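Long-range contact in HydG protein (Carboxydothermus hydrogenoformans, PDB 4RTB), which acts as a radical S-adenosylmethionine enzyme with a [4Fe-4S] cluster, making carbon monoxide and cyanide for the maturation of [FeFe]-hydrogenase: residues F417-Y429 with F458-K470. Numbering follows the deposited sequence.
Sequences FCTPDALFSFVEY and FENIGRAIEYILK
Phe-424 pushes its ring between four residues of the facing helix, Ile-461, Ala-464, Ile-465 and Ile-468, a knobs-into-holes fit. Two of the four meet the ring at its edge: Phe-424 CE1 lies 3.8 Å from Ile-468 CD1, and Phe-424 CZ 4.2 Å from Ala-464 CB. Ile-461 CG2 and Ile-465 CG1 approach obliquely, the former 3.8 Å from Phe-424 CE2. With chi1 at -79°, CG of Phe-424 stands opposite the carbonyl carbon, which carries the ring across to the other helix although its CB does not head there. Replacing this phenylalanine by an alanine would probably empty the hole and leave Ile-468 CD1 without its aromatic neighbour.

A turn further on, Val-427 spreads its two methyls: CG1 rests 3.7 Å from Ile-468 CG2 and also meets Leu-469 CD2, while CG2 touches Ile-465 CG2. At the opposite end, Pro-420 CD packs 3.9 Å from Phe-458 CZ, the two side chains crossing nearly at right angles.

No hydrogen bond joins the helices, which run parallel (9°) with axes 11.0 Å apart, a separation filled by these bulky apolar groups. Leu-423 and Val-427 also touch Leu-448 of helix 438-454, which lies between the two in sequence. Away from the pair, Ala-422 and Phe-426 lean on strand 388-390 of the parallel sheet, and Phe-426 also on helix 375-384, so helix 419-432 lies between strand 388-390 and helix 459-468.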
loop_
_atom_site.group_PDB
_atom_site.type_symbol
_atom_site.label_atom_id
_atom_site.label_comp_id
_atom_site.label_asym_id
_atom_site.label_seq_id
_atom_site.Cartn_x
_atom_site.Cartn_y
_atom_site.Cartn_z
ATOM N N PHE A 417 16.872 1.818 -12.556
ATOM C CA PHE A 417 15.637 1.755 -13.328
ATOM C C PHE A 417 15.012 0.365 -13.254
ATOM O O PHE A 417 13.859 0.217 -12.845
ATOM C CB PHE A 417 15.897 2.144 -14.777
ATOM N N CYS A 418 15.791 -0.639 -13.653
ATOM C CA CYS A 418 15.377 -2.047 -13.657
ATOM C C CYS A 418 13.997 -2.271 -14.277
ATOM O O CYS A 418 13.152 -2.976 -13.722
ATOM C CB CYS A 418 15.405 -2.618 -12.239
ATOM S SG CYS A 418 16.157 -4.260 -12.151
ATOM N N THR A 419 13.791 -1.658 -15.437
ATOM C CA THR A 419 12.573 -1.825 -16.224
ATOM C C THR A 419 12.324 -3.235 -16.815
ATOM O O THR A 419 11.173 -3.671 -16.839
ATOM C CB THR A 419 12.547 -0.798 -17.378
ATOM O OG1 THR A 419 12.871 0.500 -16.863
ATOM C CG2 THR A 419 11.178 -0.746 -18.033
ATOM N N PRO A 420 13.376 -3.946 -17.296
ATOM C CA PRO A 420 13.199 -5.271 -17.915
ATOM C C PRO A 420 12.222 -6.236 -17.239
ATOM O O PRO A 420 11.370 -6.804 -17.929
ATOM C CB PRO A 420 14.620 -5.866 -17.868
ATOM C CG PRO A 420 15.453 -4.879 -17.089
ATOM C CD PRO A 420 14.798 -3.576 -17.334
ATOM N N ASP A 421 12.347 -6.433 -15.930
ATOM C CA ASP A 421 11.483 -7.382 -15.237
ATOM C C ASP A 421 10.017 -6.972 -15.373
ATOM O O ASP A 421 9.156 -7.804 -15.666
ATOM C CB ASP A 421 11.874 -7.496 -13.763
ATOM C CG ASP A 421 11.451 -8.822 -13.151
ATOM O OD1 ASP A 421 11.577 -9.861 -13.837
ATOM O OD2 ASP A 421 10.997 -8.828 -11.987
ATOM N N ALA A 422 9.746 -5.683 -15.178
ATOM C CA ALA A 422 8.396 -5.144 -15.320
ATOM C C ALA A 422 7.887 -5.298 -16.752
ATOM O O ALA A 422 6.738 -5.703 -16.982
ATOM C CB ALA A 422 8.365 -3.685 -14.901
ATOM N N LEU A 423 8.751 -4.960 -17.705
ATOM C CA LEU A 423 8.475 -5.150 -19.121
ATOM C C LEU A 423 7.976 -6.552 -19.392
ATOM O O LEU A 423 6.923 -6.731 -19.990
ATOM C CB LEU A 423 9.726 -4.889 -19.960
ATOM C CG LEU A 423 10.147 -3.440 -20.192
ATOM C CD1 LEU A 423 11.529 -3.399 -20.822
ATOM C CD2 LEU A 423 9.132 -2.729 -21.070
ATOM N N PHE A 424 8.729 -7.546 -18.933
ATOM C CA PHE A 424 8.393 -8.929 -19.239
ATOM C C PHE A 424 7.204 -9.447 -18.444
ATOM O O PHE A 424 6.493 -10.334 -18.913
ATOM C CB PHE A 424 9.608 -9.826 -19.027
ATOM C CG PHE A 424 10.586 -9.759 -20.154
ATOM C CD1 PHE A 424 10.286 -10.342 -21.374
ATOM C CD2 PHE A 424 11.789 -9.088 -20.015
ATOM C CE1 PHE A 424 11.174 -10.276 -22.426
ATOM C CE2 PHE A 424 12.683 -9.017 -21.065
ATOM C CZ PHE A 424 12.372 -9.610 -22.273
ATOM N N SER A 425 6.977 -8.903 -17.253
ATOM C CA SER A 425 5.773 -9.258 -16.514
ATOM C C SER A 425 4.557 -8.801 -17.316
ATOM O O SER A 425 3.582 -9.547 -17.482
ATOM C CB SER A 425 5.772 -8.638 -15.114
ATOM O OG SER A 425 5.706 -7.226 -15.169
ATOM N N PHE A 426 4.636 -7.582 -17.843
ATOM C CA PHE A 426 3.557 -7.048 -18.666
ATOM C C PHE A 426 3.432 -7.817 -19.982
ATOM O O PHE A 426 2.327 -7.996 -20.501
ATOM C CB PHE A 426 3.775 -5.561 -18.939
ATOM C CG PHE A 426 2.636 -4.906 -19.667
ATOM C CD1 PHE A 426 2.829 -4.332 -20.912
ATOM C CD2 PHE A 426 1.368 -4.871 -19.107
ATOM C CE1 PHE A 426 1.782 -3.728 -21.586
ATOM C CE2 PHE A 426 0.316 -4.271 -19.775
ATOM C CZ PHE A 426 0.524 -3.698 -21.016
ATOM N N VAL A 427 4.563 -8.271 -20.515
ATOM C CA VAL A 427 4.563 -9.106 -21.711
ATOM C C VAL A 427 3.758 -10.369 -21.439
ATOM O O VAL A 427 2.877 -10.733 -22.218
ATOM C CB VAL A 427 5.996 -9.488 -22.160
ATOM C CG1 VAL A 427 5.952 -10.572 -23.224
ATOM C CG2 VAL A 427 6.746 -8.273 -22.683
ATOM N N GLU A 428 4.052 -11.019 -20.316
ATOM C CA GLU A 428 3.353 -12.239 -19.925
ATOM C C GLU A 428 1.862 -11.995 -19.748
ATOM O O GLU A 428 1.035 -12.820 -20.154
ATOM C CB GLU A 428 3.938 -12.814 -18.637
ATOM C CG GLU A 428 3.230 -14.070 -18.163
ATOM C CD GLU A 428 4.112 -14.939 -17.297
ATOM O OE1 GLU A 428 5.241 -14.509 -16.986
ATOM O OE2 GLU A 428 3.679 -16.051 -16.932
ATOM N N TYR A 429 1.521 -10.862 -19.142
ATOM C CA TYR A 429 0.118 -10.487 -19.021
ATOM C C TYR A 429 -0.543 -10.411 -20.391
ATOM O O TYR A 429 -1.606 -10.995 -20.606
ATOM C CB TYR A 429 -0.041 -9.147 -18.305
ATOM C CG TYR A 429 -1.473 -8.663 -18.296
ATOM C CD1 TYR A 429 -1.920 -7.732 -19.224
ATOM C CD2 TYR A 429 -2.386 -9.159 -17.375
ATOM C CE1 TYR A 429 -3.233 -7.297 -19.226
ATOM C CE2 TYR A 429 -3.699 -8.732 -17.369
ATOM C CZ TYR A 429 -4.117 -7.800 -18.296
ATOM O OH TYR A 429 -5.424 -7.369 -18.292
ATOM N N PHE A 458 18.541 -1.133 -24.127
ATOM C CA PHE A 458 17.700 -2.327 -24.120
ATOM C C PHE A 458 17.322 -2.785 -25.533
ATOM O O PHE A 458 16.156 -3.079 -25.795
ATOM C CB PHE A 458 16.413 -2.078 -23.321
ATOM C CG PHE A 458 16.632 -1.681 -21.879
ATOM C CD1 PHE A 458 15.654 -0.971 -21.200
ATOM C CD2 PHE A 458 17.790 -2.027 -21.197
ATOM C CE1 PHE A 458 15.825 -0.602 -19.880
ATOM C CE2 PHE A 458 17.969 -1.658 -19.871
ATOM C CZ PHE A 458 16.985 -0.945 -19.214
ATOM N N GLU A 459 18.293 -2.841 -26.441
ATOM C CA GLU A 459 18.036 -3.278 -27.813
ATOM C C GLU A 459 17.634 -4.757 -27.860
ATOM O O GLU A 459 16.576 -5.116 -28.404
ATOM C CB GLU A 459 19.272 -3.031 -28.686
ATOM C CG GLU A 459 18.988 -2.778 -30.165
ATOM C CD GLU A 459 18.926 -4.051 -30.994
ATOM O OE1 GLU A 459 19.109 -5.149 -30.426
ATOM O OE2 GLU A 459 18.700 -3.955 -32.219
ATOM N N ASN A 460 18.483 -5.610 -27.285
ATOM C CA ASN A 460 18.243 -7.051 -27.281
ATOM C C ASN A 460 16.970 -7.431 -26.526
ATOM O O ASN A 460 16.303 -8.412 -26.869
ATOM C CB ASN A 460 19.443 -7.790 -26.684
ATOM C CG ASN A 460 20.644 -7.793 -27.605
ATOM O OD1 ASN A 460 20.727 -8.618 -28.511
ATOM N ND2 ASN A 460 21.587 -6.882 -27.371
ATOM N N ILE A 461 16.646 -6.661 -25.490
ATOM C CA ILE A 461 15.381 -6.824 -24.781
ATOM C C ILE A 461 14.219 -6.595 -25.739
ATOM O O ILE A 461 13.252 -7.352 -25.738
ATOM C CB ILE A 461 15.266 -5.861 -23.587
ATOM C CG1 ILE A 461 16.368 -6.148 -22.565
ATOM C CG2 ILE A 461 13.898 -5.964 -22.941
ATOM C CD1 ILE A 461 16.349 -5.221 -21.372
ATOM N N GLY A 462 14.334 -5.564 -26.571
ATOM C CA GLY A 462 13.322 -5.275 -27.572
ATOM C C GLY A 462 13.161 -6.411 -28.562
ATOM O O GLY A 462 12.037 -6.841 -28.861
ATOM N N ARG A 463 14.292 -6.904 -29.067
ATOM C CA ARG A 463 14.278 -8.049 -29.974
ATOM C C ARG A 463 13.558 -9.245 -29.343
ATOM O O ARG A 463 12.717 -9.890 -29.984
ATOM C CB ARG A 463 15.706 -8.439 -30.371
ATOM C CG ARG A 463 16.431 -7.401 -31.222
ATOM C CD ARG A 463 16.603 -7.872 -32.661
ATOM N NE ARG A 463 17.313 -6.889 -33.477
ATOM C CZ ARG A 463 16.725 -6.058 -34.332
ATOM N NH1 ARG A 463 15.409 -6.090 -34.497
ATOM N NH2 ARG A 463 17.453 -5.197 -35.030
ATOM N N ALA A 464 13.876 -9.522 -28.080
ATOM C CA ALA A 464 13.276 -10.644 -27.360
ATOM C C ALA A 464 11.768 -10.480 -27.179
ATOM O O ALA A 464 10.999 -11.420 -27.396
ATOM C CB ALA A 464 13.942 -10.815 -26.014
ATOM N N ILE A 465 11.355 -9.283 -26.767
ATOM C CA ILE A 465 9.943 -8.955 -26.612
ATOM C C ILE A 465 9.179 -9.166 -27.913
ATOM O O ILE A 465 8.082 -9.729 -27.916
ATOM C CB ILE A 465 9.748 -7.496 -26.152
ATOM C CG1 ILE A 465 10.296 -7.304 -24.738
ATOM C CG2 ILE A 465 8.278 -7.102 -26.201
ATOM C CD1 ILE A 465 10.208 -5.878 -24.246
ATOM N N GLU A 466 9.762 -8.718 -29.019
ATOM C CA GLU A 466 9.097 -8.864 -30.307
ATOM C C GLU A 466 9.050 -10.329 -30.736
ATOM O O GLU A 466 8.108 -10.753 -31.404
ATOM C CB GLU A 466 9.785 -8.016 -31.377
ATOM C CG GLU A 466 8.914 -7.754 -32.596
ATOM C CD GLU A 466 9.470 -6.660 -33.484
ATOM O OE1 GLU A 466 10.665 -6.327 -33.338
ATOM O OE2 GLU A 466 8.710 -6.126 -34.321
ATOM N N TYR A 467 10.063 -11.101 -30.349
ATOM C CA TYR A 467 10.054 -12.537 -30.623
ATOM C C TYR A 467 8.916 -13.226 -29.873
ATOM O O TYR A 467 8.167 -14.013 -30.454
ATOM C CB TYR A 467 11.393 -13.176 -30.246
ATOM C CG TYR A 467 11.431 -14.682 -30.427
ATOM C CD1 TYR A 467 11.116 -15.537 -29.376
ATOM C CD2 TYR A 467 11.783 -15.247 -31.646
ATOM C CE1 TYR A 467 11.148 -16.910 -29.535
ATOM C CE2 TYR A 467 11.818 -16.620 -31.815
ATOM C CZ TYR A 467 11.501 -17.447 -30.755
ATOM O OH TYR A 467 11.534 -18.813 -30.916
ATOM N N ILE A 468 8.801 -12.926 -28.582
ATOM C CA ILE A 468 7.775 -13.523 -27.732
ATOM C C ILE A 468 6.369 -13.271 -28.273
ATOM O O ILE A 468 5.543 -14.184 -28.335
ATOM C CB ILE A 468 7.868 -12.985 -26.290
ATOM C CG1 ILE A 468 9.168 -13.457 -25.633
ATOM C CG2 ILE A 468 6.665 -13.427 -25.470
ATOM C CD1 ILE A 468 9.315 -13.041 -24.183
ATOM N N LEU A 469 6.106 -12.034 -28.677
ATOM C CA LEU A 469 4.800 -11.663 -29.210
ATOM C C LEU A 469 4.735 -11.869 -30.724
ATOM O O LEU A 469 4.397 -10.947 -31.469
ATOM C CB LEU A 469 4.483 -10.208 -28.857
ATOM C CG LEU A 469 4.634 -9.846 -27.377
ATOM C CD1 LEU A 469 4.374 -8.366 -27.146
ATOM C CD2 LEU A 469 3.713 -10.694 -26.513
ATOM N N LYS A 470 5.054 -13.087 -31.160
ATOM C CA LYS A 470 5.082 -13.449 -32.578
ATOM C C LYS A 470 5.965 -12.507 -33.392
ATOM O O LYS A 470 6.749 -12.948 -34.234
ATOM C CB LYS A 470 3.664 -13.471 -33.161
ATOM C CG LYS A 470 2.809 -14.587 -32.635
#